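Local coordinates for protein probable ribose-5-phosphate isomerase B (Mycoplasma genitalium, PDB 6MU0) that probably catalyses the interconversion of ribose 5-phosphate and ribulose 5-phosphate in the non-oxidative stage of the pentose phosphate pathway, at residues D18-T23 with S119-T124; I27-L32 with F37-L42. All coordinates share one frame; numbering follows the deposited sequence. Where two conformers were deposited one is given.

Contact 1 (D18-T23 with S119-T124). With 5RP (ribulose-5-phosphate), chain B.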
# COMPACT_ATOMS: atom_id res chain seq x y z
N ASP A 18 -5.25 1.76 10.72
CA ASP A 18 -5.86 2.35 11.89
C ASP A 18 -6.31 1.23 12.83
O ASP A 18 -5.98 0.05 12.64
CB ASP A 18 -6.98 3.34 11.54
CG ASP A 18 -8.24 2.68 11.00
OD1 ASP A 18 -8.25 1.44 10.81
OD2 ASP A 18 -9.23 3.43 10.77
N HIS A 19 -7.07 1.61 13.86
CA HIS A 19 -7.54 0.66 14.87
C HIS A 19 -8.33 -0.50 14.29
O HIS A 19 -8.48 -1.52 14.98
CB HIS A 19 -8.43 1.38 15.89
CG HIS A 19 -9.58 2.13 15.28
ND1 HIS A 19 -9.49 3.45 14.90
CD2 HIS A 19 -10.84 1.73 14.97
CE1 HIS A 19 -10.65 3.84 14.39
NE2 HIS A 19 -11.48 2.82 14.42
N THR A 20 -8.87 -0.38 13.08
CA THR A 20 -9.69 -1.46 12.53
C THR A 20 -8.86 -2.62 12.00
O THR A 20 -9.43 -3.67 11.70
CB THR A 20 -10.60 -0.97 11.38
OG1 THR A 20 -9.80 -0.68 10.22
CG2 THR A 20 -11.39 0.27 11.78
N GLY A 21 -7.55 -2.45 11.84
CA GLY A 21 -6.79 -3.40 11.05
C GLY A 21 -5.60 -4.06 11.72
O GLY A 21 -4.72 -4.56 11.03
N LEU A 22 -5.57 -4.10 13.06
CA LEU A 22 -4.37 -4.57 13.74
C LEU A 22 -4.12 -6.06 13.51
O LEU A 22 -2.96 -6.48 13.34
CB LEU A 22 -4.44 -4.28 15.23
CG LEU A 22 -4.62 -2.81 15.58
CD1 LEU A 22 -4.62 -2.63 17.09
CD2 LEU A 22 -3.54 -1.97 14.93
N THR A 23 -5.17 -6.89 13.56
CA THR A 23 -4.98 -8.32 13.36
C THR A 23 -4.46 -8.60 11.95
O THR A 23 -3.50 -9.36 11.76
CB THR A 23 -6.29 -9.06 13.64
OG1 THR A 23 -6.63 -8.90 15.02
CG2 THR A 23 -6.15 -10.55 13.32
N SER A 119 -9.02 -3.15 2.72
CA SER A 119 -10.18 -3.07 3.60
C SER A 119 -10.09 -4.12 4.71
O SER A 119 -9.97 -5.31 4.42
CB SER A 119 -11.44 -3.33 2.78
OG SER A 119 -12.58 -3.49 3.61
N SER A 120 -10.24 -3.68 5.95
CA SER A 120 -10.31 -4.58 7.09
C SER A 120 -11.72 -5.08 7.39
O SER A 120 -11.86 -6.14 8.01
CB SER A 120 -9.80 -3.87 8.35
OG SER A 120 -10.61 -2.73 8.58
N ARG A 121 -12.75 -4.33 6.99
CA ARG A 121 -14.13 -4.65 7.37
C ARG A 121 -14.92 -5.38 6.30
O ARG A 121 -15.96 -5.95 6.62
CB ARG A 121 -14.87 -3.37 7.77
CG ARG A 121 -14.50 -2.85 9.14
CD ARG A 121 -15.17 -1.52 9.44
NE ARG A 121 -14.97 -1.15 10.84
CZ ARG A 121 -14.94 0.09 11.31
NH1 ARG A 121 -15.04 1.12 10.48
NH2 ARG A 121 -14.79 0.28 12.61
N PHE A 122 -14.46 -5.36 5.04
CA PHE A 122 -15.26 -5.86 3.93
C PHE A 122 -14.56 -6.94 3.12
O PHE A 122 -15.15 -7.45 2.16
CB PHE A 122 -15.69 -4.70 3.03
CG PHE A 122 -16.67 -3.79 3.70
CD1 PHE A 122 -18.03 -4.07 3.65
CD2 PHE A 122 -16.24 -2.69 4.43
CE1 PHE A 122 -18.94 -3.26 4.28
CE2 PHE A 122 -17.16 -1.88 5.08
CZ PHE A 122 -18.51 -2.17 5.01
N VAL A 123 -13.34 -7.30 3.49
CA VAL A 123 -12.54 -8.28 2.77
C VAL A 123 -11.93 -9.21 3.82
O VAL A 123 -11.52 -8.75 4.89
CB VAL A 123 -11.44 -7.58 1.93
CG1 VAL A 123 -10.54 -8.59 1.24
CG2 VAL A 123 -12.08 -6.66 0.90
N THR A 124 -11.94 -10.51 3.54
CA THR A 124 -11.45 -11.47 4.52
C THR A 124 -9.92 -11.42 4.60
O THR A 124 -9.24 -10.95 3.69
CB THR A 124 -11.87 -12.89 4.15
OG1 THR A 124 -11.24 -13.26 2.91
CG2 THR A 124 -13.38 -13.00 4.01
C2 5RP B . -11.78 5.15 6.46
C3 5RP B . -12.20 3.95 7.28
C5 5RP B . -11.91 3.99 8.79
O13 5RP B . -11.26 2.80 9.20
C6 5RP B . -13.28 4.13 9.44
O14 5RP B . -13.88 5.34 8.97
C7 5RP B . -13.21 4.13 10.95
O8 5RP B . -14.56 4.02 11.45
P9 5RP B . -14.81 4.05 13.03
O12 5RP B . -16.30 3.91 13.19
O11 5RP B . -14.03 2.87 13.63
O10 5RP B . -14.27 5.36 13.57
O4 5RP B . -12.80 3.01 6.80
O1 5RP B . -12.12 4.97 5.09

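Contact 2 (I27-L32 with F37-L42)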
# COMPACT_ATOMS: atom_id res chain seq x y z
N ILE A 27 -0.85 -10.31 10.59
CA ILE A 27 -0.87 -11.44 9.67
C ILE A 27 -0.03 -11.14 8.43
O ILE A 27 0.81 -11.94 8.01
CB ILE A 27 -2.32 -11.81 9.30
CG1 ILE A 27 -3.06 -12.38 10.51
CG2 ILE A 27 -2.33 -12.80 8.14
CD1 ILE A 27 -4.55 -12.54 10.29
N ILE A 28 -0.27 -9.98 7.81
CA ILE A 28 0.47 -9.63 6.59
C ILE A 28 1.95 -9.45 6.89
O ILE A 28 2.82 -9.96 6.16
CB ILE A 28 -0.12 -8.38 5.94
CG1 ILE A 28 -1.54 -8.64 5.43
CG2 ILE A 28 0.79 -7.90 4.82
CD1 ILE A 28 -2.24 -7.38 4.97
N SER A 29 2.28 -8.73 7.96
CA SER A 29 3.67 -8.46 8.27
C SER A 29 4.45 -9.75 8.48
O SER A 29 5.53 -9.94 7.91
CB SER A 29 3.77 -7.55 9.50
OG SER A 29 5.12 -7.33 9.84
N GLU A 30 3.91 -10.66 9.29
CA GLU A 30 4.62 -11.91 9.56
C GLU A 30 4.67 -12.81 8.33
O GLU A 30 5.68 -13.49 8.09
CB GLU A 30 4.00 -12.62 10.76
CG GLU A 30 4.15 -11.84 12.07
CD GLU A 30 5.60 -11.69 12.53
OE1 GLU A 30 6.45 -12.55 12.21
OE2 GLU A 30 5.89 -10.72 13.26
N HIS A 31 3.60 -12.82 7.53
CA HIS A 31 3.60 -13.55 6.27
C HIS A 31 4.75 -13.09 5.37
O HIS A 31 5.50 -13.91 4.82
CB HIS A 31 2.24 -13.31 5.61
CG HIS A 31 2.13 -13.80 4.20
ND1 HIS A 31 1.95 -15.13 3.88
CD2 HIS A 31 2.10 -13.12 3.03
CE1 HIS A 31 1.84 -15.24 2.57
NE2 HIS A 31 1.93 -14.04 2.03
N LEU A 32 4.90 -11.78 5.22
CA LEU A 32 5.94 -11.25 4.34
C LEU A 32 7.33 -11.42 4.93
O LEU A 32 8.30 -11.66 4.19
CB LEU A 32 5.64 -9.79 4.02
CG LEU A 32 4.36 -9.57 3.22
CD1 LEU A 32 4.16 -8.08 2.99
CD2 LEU A 32 4.41 -10.32 1.89
N PHE A 37 10.93 -10.77 2.89
CA PHE A 37 10.86 -9.35 2.60
C PHE A 37 11.33 -8.55 3.81
O PHE A 37 11.32 -9.04 4.95
CB PHE A 37 9.43 -8.93 2.28
CG PHE A 37 8.92 -9.44 0.95
CD1 PHE A 37 9.17 -8.73 -0.21
CD2 PHE A 37 8.18 -10.61 0.88
CE1 PHE A 37 8.71 -9.19 -1.43
CE2 PHE A 37 7.72 -11.07 -0.35
CZ PHE A 37 7.98 -10.36 -1.50
N ASN A 38 11.77 -7.33 3.54
CA ASN A 38 12.06 -6.35 4.59
C ASN A 38 10.76 -5.62 4.89
O ASN A 38 10.24 -4.91 4.03
CB ASN A 38 13.13 -5.37 4.10
CG ASN A 38 14.41 -6.05 3.71
OD1 ASN A 38 14.86 -6.99 4.37
ND2 ASN A 38 15.02 -5.59 2.62
N VAL A 39 10.24 -5.81 6.10
CA VAL A 39 8.91 -5.34 6.46
C VAL A 39 9.01 -4.48 7.70
O VAL A 39 9.62 -4.88 8.70
CB VAL A 39 7.93 -6.51 6.71
CG1 VAL A 39 6.53 -5.98 7.00
CG2 VAL A 39 7.94 -7.46 5.53
N VAL A 40 8.39 -3.30 7.64
CA VAL A 40 8.51 -2.27 8.67
C VAL A 40 7.10 -1.90 9.11
O VAL A 40 6.39 -1.17 8.41
CB VAL A 40 9.26 -1.04 8.14
CG1 VAL A 40 9.59 -0.09 9.27
CG2 VAL A 40 10.51 -1.45 7.37
N ASP A 41 6.69 -2.40 10.28
CA ASP A 41 5.37 -2.10 10.85
C ASP A 41 5.47 -0.76 11.58
O ASP A 41 6.13 -0.66 12.62
CB ASP A 41 5.00 -3.24 11.79
CG ASP A 41 3.64 -3.07 12.47
OD1 ASP A 41 3.00 -2.00 12.38
OD2 ASP A 41 3.22 -4.04 13.12
N LEU A 42 4.82 0.26 11.03
CA LEU A 42 4.86 1.61 11.58
C LEU A 42 3.74 1.88 12.58
O LEU A 42 3.61 3.01 13.05
CB LEU A 42 4.83 2.65 10.45
CG LEU A 42 6.02 2.58 9.49
CD1 LEU A 42 5.89 3.63 8.41
CD2 LEU A 42 7.33 2.75 10.25

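Contact 1 (D18-T23 with S119-T124)
Thr20 OG1 is gripped from two directions: it is hydrogen-bonded to Ser120 OG at 2.7 Å across the contact and donates its own proton to Asp18 OD1, also at 2.7 Å. The Ser120 proton has a second possible acceptor, since a weak bond links this hydroxyl to the backbone oxygen of the sulfinoalanine at position 77. Asp18 OD1 receives the threonine hydroxyl on its syn lone pair, while Thr20 N approaches from above the carboxylate plane and closes an Asx turn. Held in this way, the carboxylate leaves Asp18 OD2 to accept the O13 hydroxyl of ribulose-5-phosphate at 2.6 Å. The other branch of Thr20 works apolarly: CG2, anti to the carbonyl carbon, lies 3.5 Å above the centre of the Arg121 guanidinium. With this methyl over one face, the guanidinium presents its edge to the ligand, Arg121 NH1 meeting ligand O8 at 3.1 Å and Arg121 NH2 meeting phosphate oxygen O11 of the ligand at 2.9 Å. His19 NE2 reaches the same ligand O11 at 2.7 Å along a nearly straight bond (177°), and Asp51 holds the ND1 side of its ring. The two segments thus supply part of the ligand pocket, to which Gly78, Thr79 and Gly82 add backbone N-H groups: 18-23 leads from strand 12-16 into helix 22-34, and the loop 119-124 runs from strand 115-117 toward helix 125-137.

Contact 2 (I27-L32 with F37-L42)
This is buried, largely apolar packing of a helix on the outermost strand of the sheet within this chain, made where helix 22-34 lies against strand 38-41 and the chain turns back from one to the other. Leu32 carries most of it. Its CB sits 3.6 Å from Val39 CG2, while CD2, farther out along the same side chain, comes to 3.9 Å from Phe37 CD2, so that one leucine meets both Phe37, near the start of the strand, and Val39 within it. The leucine and phenylalanine side chains cross obliquely, the methyl touching the CD2-CE2 side of the ring. A backbone bond ties the same pair: Phe37 N donates to Leu32 O at 3.1 Å (154° at the hydrogen), and that oxygen also lies in the plane of the Phe37 ring, at its edge, 3.5 Å from CD2. Helix and strand belong to the beta-alpha-beta unit formed by strand 12-16, helix 22-34 and strand 38-41, a recurring element of alpha/beta folds with a parallel sheet. One turn back along the helix, the Val39 branch that stands anti to its backbone N (CG1, chi1 -177°) faces Ser29, whose OG approach is doubtful because the serine has two conformers. CG1 of Val39 is thus turned to the Ser29 turn and CG2 to the Leu32 turn. Outside the two segments, Leu32 also packs on Ile74 of strand 72-75 and Leu136 of helix 125-137, while Phe37 touches Ile13 of strand 12-16.

In the fold
Helix 22-34 is common to both contacts, whose centres lie about 15 Å apart: contact 1 lies at its N-terminal end, where Gly21 is the N-cap, and contact 2 uses its later turns. Both segments of contact 2 fall between 18-23 and 119-124, which are separated by 95 residues, so contact 2 is nested inside contact 1. The five-stranded parallel sheet relates them as well, with contact 2 packing the helix on outermost strand 38-41 and contact 1 joining segments that follow strands 12-16 and 115-117. The same helix thus begins beside the ligand pocket and, farther along, packs in the buried contact with strand 38-41, away from the annotated sites.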